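Local coordinates for DUF5636 domain-containing protein (Legionella pneumophila subsp. pneumophila str. Philadelphia 1, PDB 4RD8), which is of unknown function but belongs to the DUF5636 family and forms a largely helical monomer without strands, at residues 105-117 with 161-173. The protein carries 3 engineered substitutions. Residues are numbered along the deposited sequence; the frame is centred on the assembly and turned at random. Where two conformers were deposited one is given.
Sequences DFMFLVSSGFMLK and IYKKLGHQDSSNP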
loop_
_atom_site.group_PDB
_atom_site.type_symbol
_atom_site.label_atom_id
_atom_site.label_comp_id
_atom_site.label_asym_id
_atom_site.label_seq_id
_atom_site.Cartn_x
_atom_site.Cartn_y
_atom_site.Cartn_z
ATOM N N ASP A 105 0.393 -18.759 3.524
ATOM C CA ASP A 105 1.639 -18.518 2.798
ATOM C C ASP A 105 1.805 -17.055 2.447
ATOM O O ASP A 105 2.902 -16.506 2.542
ATOM C CB ASP A 105 1.680 -19.379 1.536
ATOM C CG ASP A 105 1.803 -20.851 1.854
ATOM O OD1 ASP A 105 2.535 -21.182 2.815
ATOM O OD2 ASP A 105 1.150 -21.675 1.174
ATOM N N PHE A 106 0.710 -16.423 2.033
ATOM C CA PHE A 106 0.718 -14.989 1.781
ATOM C C PHE A 106 1.130 -14.226 3.046
ATOM O O PHE A 106 2.008 -13.364 3.008
ATOM C CB PHE A 106 -0.667 -14.512 1.309
ATOM C CG PHE A 106 -0.723 -13.039 1.009
ATOM C CD1 PHE A 106 -0.320 -12.553 -0.225
ATOM C CD2 PHE A 106 -1.148 -12.137 1.973
ATOM C CE1 PHE A 106 -0.356 -11.188 -0.501
ATOM C CE2 PHE A 106 -1.185 -10.767 1.703
ATOM C CZ PHE A 106 -0.785 -10.295 0.468
HETATM N N MSE A 107 0.503 -14.560 4.164
HETATM C CA MSE A 107 0.780 -13.854 5.417
HETATM C C MSE A 107 2.195 -14.137 5.930
HETATM O O MSE A 107 2.824 -13.274 6.534
HETATM C CB MSE A 107 -0.299 -14.149 6.465
HETATM C CG MSE A 107 -1.642 -13.529 6.100
HETATM SE SE MSE A 107 -1.580 -11.570 5.871
HETATM C CE MSE A 107 -2.753 -11.193 7.381
ATOM N N PHE A 108 2.712 -15.327 5.647
ATOM C CA PHE A 108 4.108 -15.619 5.973
ATOM C C PHE A 108 5.040 -14.662 5.215
ATOM O O PHE A 108 6.000 -14.114 5.775
ATOM C CB PHE A 108 4.460 -17.081 5.656
ATOM C CG PHE A 108 5.940 -17.368 5.748
ATOM C CD1 PHE A 108 6.535 -17.617 6.972
ATOM C CD2 PHE A 108 6.737 -17.344 4.609
ATOM C CE1 PHE A 108 7.902 -17.863 7.063
ATOM C CE2 PHE A 108 8.109 -17.596 4.699
ATOM C CZ PHE A 108 8.687 -17.851 5.925
ATOM N N LEU A 109 4.769 -14.452 3.931
ATOM C CA LEU A 109 5.636 -13.572 3.148
ATOM C C LEU A 109 5.500 -12.116 3.599
ATOM O O LEU A 109 6.483 -11.371 3.598
ATOM C CB LEU A 109 5.330 -13.709 1.653
ATOM C CG LEU A 109 5.730 -15.099 1.140
ATOM C CD1 LEU A 109 5.231 -15.300 -0.300
ATOM C CD2 LEU A 109 7.264 -15.254 1.188
ATOM N N VAL A 110 4.282 -11.713 3.972
ATOM C CA VAL A 110 4.075 -10.364 4.523
ATOM C C VAL A 110 4.914 -10.214 5.795
ATOM O O VAL A 110 5.631 -9.220 5.978
ATOM C CB VAL A 110 2.577 -10.099 4.842
ATOM C CG1 VAL A 110 2.413 -8.813 5.692
ATOM C CG2 VAL A 110 1.783 -9.975 3.546
ATOM N N SER A 111 4.826 -11.215 6.665
ATOM C CA SER A 111 5.557 -11.173 7.930
ATOM C C SER A 111 7.060 -11.159 7.706
ATOM O O SER A 111 7.818 -10.792 8.606
ATOM C CB SER A 111 5.193 -12.360 8.826
ATOM O OG SER A 111 5.871 -13.537 8.413
ATOM N N SER A 112 7.486 -11.567 6.516
ATOM C CA SER A 112 8.901 -11.608 6.183
ATOM C C SER A 112 9.372 -10.346 5.471
ATOM O O SER A 112 10.557 -10.225 5.160
ATOM C CB SER A 112 9.222 -12.834 5.315
ATOM O OG SER A 112 8.802 -14.026 5.974
ATOM N N GLY A 113 8.451 -9.415 5.206
ATOM C CA GLY A 113 8.822 -8.138 4.611
ATOM C C GLY A 113 8.653 -7.997 3.103
ATOM O O GLY A 113 9.057 -6.986 2.526
ATOM N N PHE A 114 8.065 -9.000 2.455
ATOM C CA PHE A 114 7.846 -8.939 1.012
ATOM C C PHE A 114 6.526 -8.269 0.647
ATOM O O PHE A 114 5.490 -8.538 1.268
ATOM C CB PHE A 114 7.851 -10.354 0.403
ATOM C CG PHE A 114 9.183 -11.038 0.469
ATOM C CD1 PHE A 114 10.128 -10.848 -0.532
ATOM C CD2 PHE A 114 9.500 -11.867 1.536
ATOM C CE1 PHE A 114 11.359 -11.483 -0.483
ATOM C CE2 PHE A 114 10.741 -12.497 1.596
ATOM C CZ PHE A 114 11.674 -12.304 0.579
HETATM N N MSE A 115 6.572 -7.409 -0.373
HETATM C CA MSE A 115 5.360 -6.903 -1.018
HETATM C C MSE A 115 5.009 -7.840 -2.162
HETATM O O MSE A 115 5.892 -8.307 -2.877
HETATM C CB MSE A 115 5.598 -5.490 -1.576
HETATM C CG MSE A 115 4.417 -4.935 -2.397
HETATM SE SE MSE A 115 2.776 -4.767 -1.394
HETATM C CE MSE A 115 3.450 -3.714 0.078
ATOM N N LEU A 116 3.721 -8.132 -2.326
ATOM C CA LEU A 116 3.279 -8.976 -3.423
ATOM C C LEU A 116 2.243 -8.276 -4.287
ATOM O O LEU A 116 1.614 -7.309 -3.852
ATOM C CB LEU A 116 2.664 -10.257 -2.856
ATOM C CG LEU A 116 3.647 -11.120 -2.058
ATOM C CD1 LEU A 116 3.504 -10.848 -0.585
ATOM C CD2 LEU A 116 3.410 -12.592 -2.360
ATOM N N LYS A 117 2.066 -8.785 -5.505
ATOM C CA LYS A 117 0.956 -8.399 -6.358
ATOM C C LYS A 117 -0.349 -8.633 -5.610
ATOM O O LYS A 117 -0.441 -9.568 -4.812
ATOM C CB LYS A 117 0.963 -9.270 -7.612
ATOM C CG LYS A 117 1.328 -8.571 -8.884
ATOM C CD LYS A 117 1.224 -9.545 -10.051
ATOM C CE LYS A 117 1.598 -8.896 -11.359
ATOM N NZ LYS A 117 1.323 -9.804 -12.505
ATOM N N ILE A 161 5.511 -1.899 11.285
ATOM C CA ILE A 161 4.098 -1.937 10.920
ATOM C C ILE A 161 3.727 -3.096 9.989
ATOM O O ILE A 161 2.988 -4.013 10.376
ATOM C CB ILE A 161 3.636 -0.596 10.292
ATOM C CG1 ILE A 161 4.061 0.598 11.172
ATOM C CG2 ILE A 161 2.133 -0.595 10.133
ATOM C CD1 ILE A 161 3.998 1.948 10.438
ATOM N N TYR A 162 4.234 -3.058 8.763
ATOM C CA TYR A 162 3.845 -4.031 7.735
ATOM C C TYR A 162 4.020 -5.489 8.154
ATOM O O TYR A 162 3.096 -6.285 8.042
ATOM C CB TYR A 162 4.632 -3.763 6.458
ATOM C CG TYR A 162 4.287 -4.664 5.283
ATOM C CD1 TYR A 162 3.196 -4.384 4.466
ATOM C CD2 TYR A 162 5.074 -5.749 4.966
ATOM C CE1 TYR A 162 2.899 -5.185 3.362
ATOM C CE2 TYR A 162 4.781 -6.567 3.868
ATOM C CZ TYR A 162 3.687 -6.271 3.071
ATOM O OH TYR A 162 3.413 -7.080 1.980
ATOM N N LYS A 163 5.201 -5.851 8.640
ATOM C CA LYS A 163 5.450 -7.248 9.009
ATOM C C LYS A 163 4.502 -7.737 10.072
ATOM O O LYS A 163 4.133 -8.908 10.081
ATOM C CB LYS A 163 6.899 -7.471 9.469
ATOM C CG LYS A 163 7.943 -7.291 8.364
ATOM C CD LYS A 163 9.339 -7.610 8.911
ATOM C CE LYS A 163 10.402 -7.561 7.841
ATOM N NZ LYS A 163 11.740 -7.854 8.442
ATOM N N LYS A 164 4.096 -6.843 10.965
ATOM C CA LYS A 164 3.228 -7.246 12.056
ATOM C C LYS A 164 1.825 -7.548 11.572
ATOM O O LYS A 164 1.078 -8.242 12.259
ATOM C CB LYS A 164 3.250 -6.211 13.198
ATOM C CG LYS A 164 4.673 -5.978 13.707
ATOM C CD LYS A 164 4.755 -5.190 15.016
ATOM C CE LYS A 164 6.216 -4.998 15.422
ATOM N NZ LYS A 164 6.393 -4.317 16.746
ATOM N N LEU A 165 1.488 -7.064 10.379
ATOM C CA LEU A 165 0.193 -7.365 9.767
ATOM C C LEU A 165 0.100 -8.825 9.344
ATOM O O LEU A 165 -0.995 -9.345 9.110
ATOM C CB LEU A 165 -0.091 -6.451 8.567
ATOM C CG LEU A 165 -0.163 -4.957 8.878
ATOM C CD1 LEU A 165 -0.424 -4.159 7.584
ATOM C CD2 LEU A 165 -1.246 -4.668 9.924
ATOM N N GLY A 166 1.246 -9.496 9.263
ATOM C CA GLY A 166 1.273 -10.912 8.950
ATOM C C GLY A 166 1.422 -11.798 10.177
ATOM O O GLY A 166 1.485 -13.019 10.070
ATOM N N HIS A 167 1.523 -11.181 11.348
ATOM C CA HIS A 167 1.649 -11.927 12.588
ATOM C C HIS A 167 0.257 -12.336 13.032
ATOM O O HIS A 167 -0.701 -11.579 12.867
ATOM C CB HIS A 167 2.296 -11.067 13.678
ATOM C CG HIS A 167 2.739 -11.840 14.868
ATOM N ND1 HIS A 167 1.872 -12.282 15.852
ATOM C CD2 HIS A 167 3.978 -12.257 15.261
ATOM C CE1 HIS A 167 2.549 -12.929 16.782
ATOM N NE2 HIS A 167 3.825 -12.924 16.447
ATOM N N GLN A 168 0.138 -13.513 13.626
ATOM C CA GLN A 168 -1.184 -13.960 14.043
ATOM C C GLN A 168 -1.849 -13.058 15.087
ATOM O O GLN A 168 -3.075 -13.073 15.220
ATOM C CB GLN A 168 -1.144 -15.409 14.515
ATOM C CG GLN A 168 -2.344 -16.187 14.057
ATOM C CD GLN A 168 -2.194 -17.648 14.328
ATOM O OE1 GLN A 168 -1.898 -18.434 13.426
ATOM N NE2 GLN A 168 -2.383 -18.027 15.578
ATOM N N ASP A 169 -1.049 -12.279 15.818
ATOM C CA ASP A 169 -1.583 -11.318 16.789
ATOM C C ASP A 169 -2.413 -10.221 16.133
ATOM O O ASP A 169 -3.156 -9.516 16.816
ATOM C CB ASP A 169 -0.453 -10.643 17.577
ATOM C CG ASP A 169 0.127 -11.525 18.656
ATOM O OD1 ASP A 169 -0.449 -12.594 18.950
ATOM O OD2 ASP A 169 1.162 -11.125 19.230
ATOM N N SER A 170 -2.285 -10.062 14.819
ATOM C CA SER A 170 -3.111 -9.078 14.117
ATOM C C SER A 170 -4.270 -9.732 13.354
ATOM O O SER A 170 -4.839 -9.139 12.432
ATOM C CB SER A 170 -2.263 -8.184 13.198
ATOM O OG SER A 170 -1.666 -8.939 12.168
ATOM N N SER A 171 -4.613 -10.958 13.753
ATOM C CA SER A 171 -5.763 -11.678 13.204
ATOM C C SER A 171 -6.631 -12.268 14.309
ATOM O O SER A 171 -6.867 -13.470 14.331
ATOM C CB SER A 171 -5.303 -12.791 12.243
ATOM O OG SER A 171 -4.773 -12.231 11.044
ATOM N N ASN A 172 -7.096 -11.413 15.226
ATOM C CA ASN A 172 -8.010 -11.812 16.297
ATOM C C ASN A 172 -9.221 -12.540 15.710
ATOM O O ASN A 172 -9.946 -11.972 14.894
ATOM C CB ASN A 172 -8.471 -10.556 17.053
ATOM C CG ASN A 172 -9.236 -10.869 18.317
ATOM O OD1 ASN A 172 -10.011 -11.827 18.375
ATOM N ND2 ASN A 172 -9.029 -10.049 19.345
ATOM N N PRO A 173 -9.430 -13.810 16.096
ATOM C CA PRO A 173 -10.474 -14.627 15.465
ATOM C C PRO A 173 -11.892 -14.277 15.902
ATOM O O PRO A 173 -12.847 -14.871 15.391
ATOM C CB PRO A 173 -10.136 -16.044 15.934
ATOM C CG PRO A 173 -9.471 -15.836 17.275
ATOM C CD PRO A 173 -8.647 -14.583 17.079
HETATM O O HOH W 1 1.853 -7.994 -0.169
#
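Tyr162 lies against the C-terminal end of helix 103-111, where Gly113, with positive phi, closes a Schellman motif. The contact packs this turn against Tyr162 and the chain that follows it, in a protein built of helices and loops, without strands. The Tyr162 side chain extends with CG anti to the backbone N (chi1 -178°), and its hydroxyl reaches the loop beyond the Schellman turn. There OH donates to Phe114 O at 2.6 Å, with the oxygen at the ring edge. A water donates to the same OH and accepts from Leu116 N, so the phenol is gripped by two bonds. Val110 CG1 sits over one ring face, 4.0 Å from the centroid, in a CH-pi contact offset toward the rim. The side chain of the selenomethionine Met115 crosses that of Tyr162 at about a right angle and brings CE to 3.6 Å from Tyr162 CE1. Trp135 of helix 130-144 meets the same ring edge-to-face.

The extended Lys163 chain runs over the Schellman turn. Its CD passes 3.5 Å from Ser111 O, and its CE reaches Gly113 CA; NZ continues to a salt bridge with Asp159. Lys163 O receives a CA-H...O contact from Ser111 CA at 3.4 Å. Leu165 CB comes only loosely near Val110 CG1. The selenomethionine Met107 is kinked about its CB-CG bond (chi2 -58°), and its CE lies 3.1 Å from Leu165 O. Gly166 then brings its backbone close to the helix, with CA 3.7 Å from Met107 O. Farther on, Ser171 OG makes a loose approach, 4.3 Å from Met107 CE.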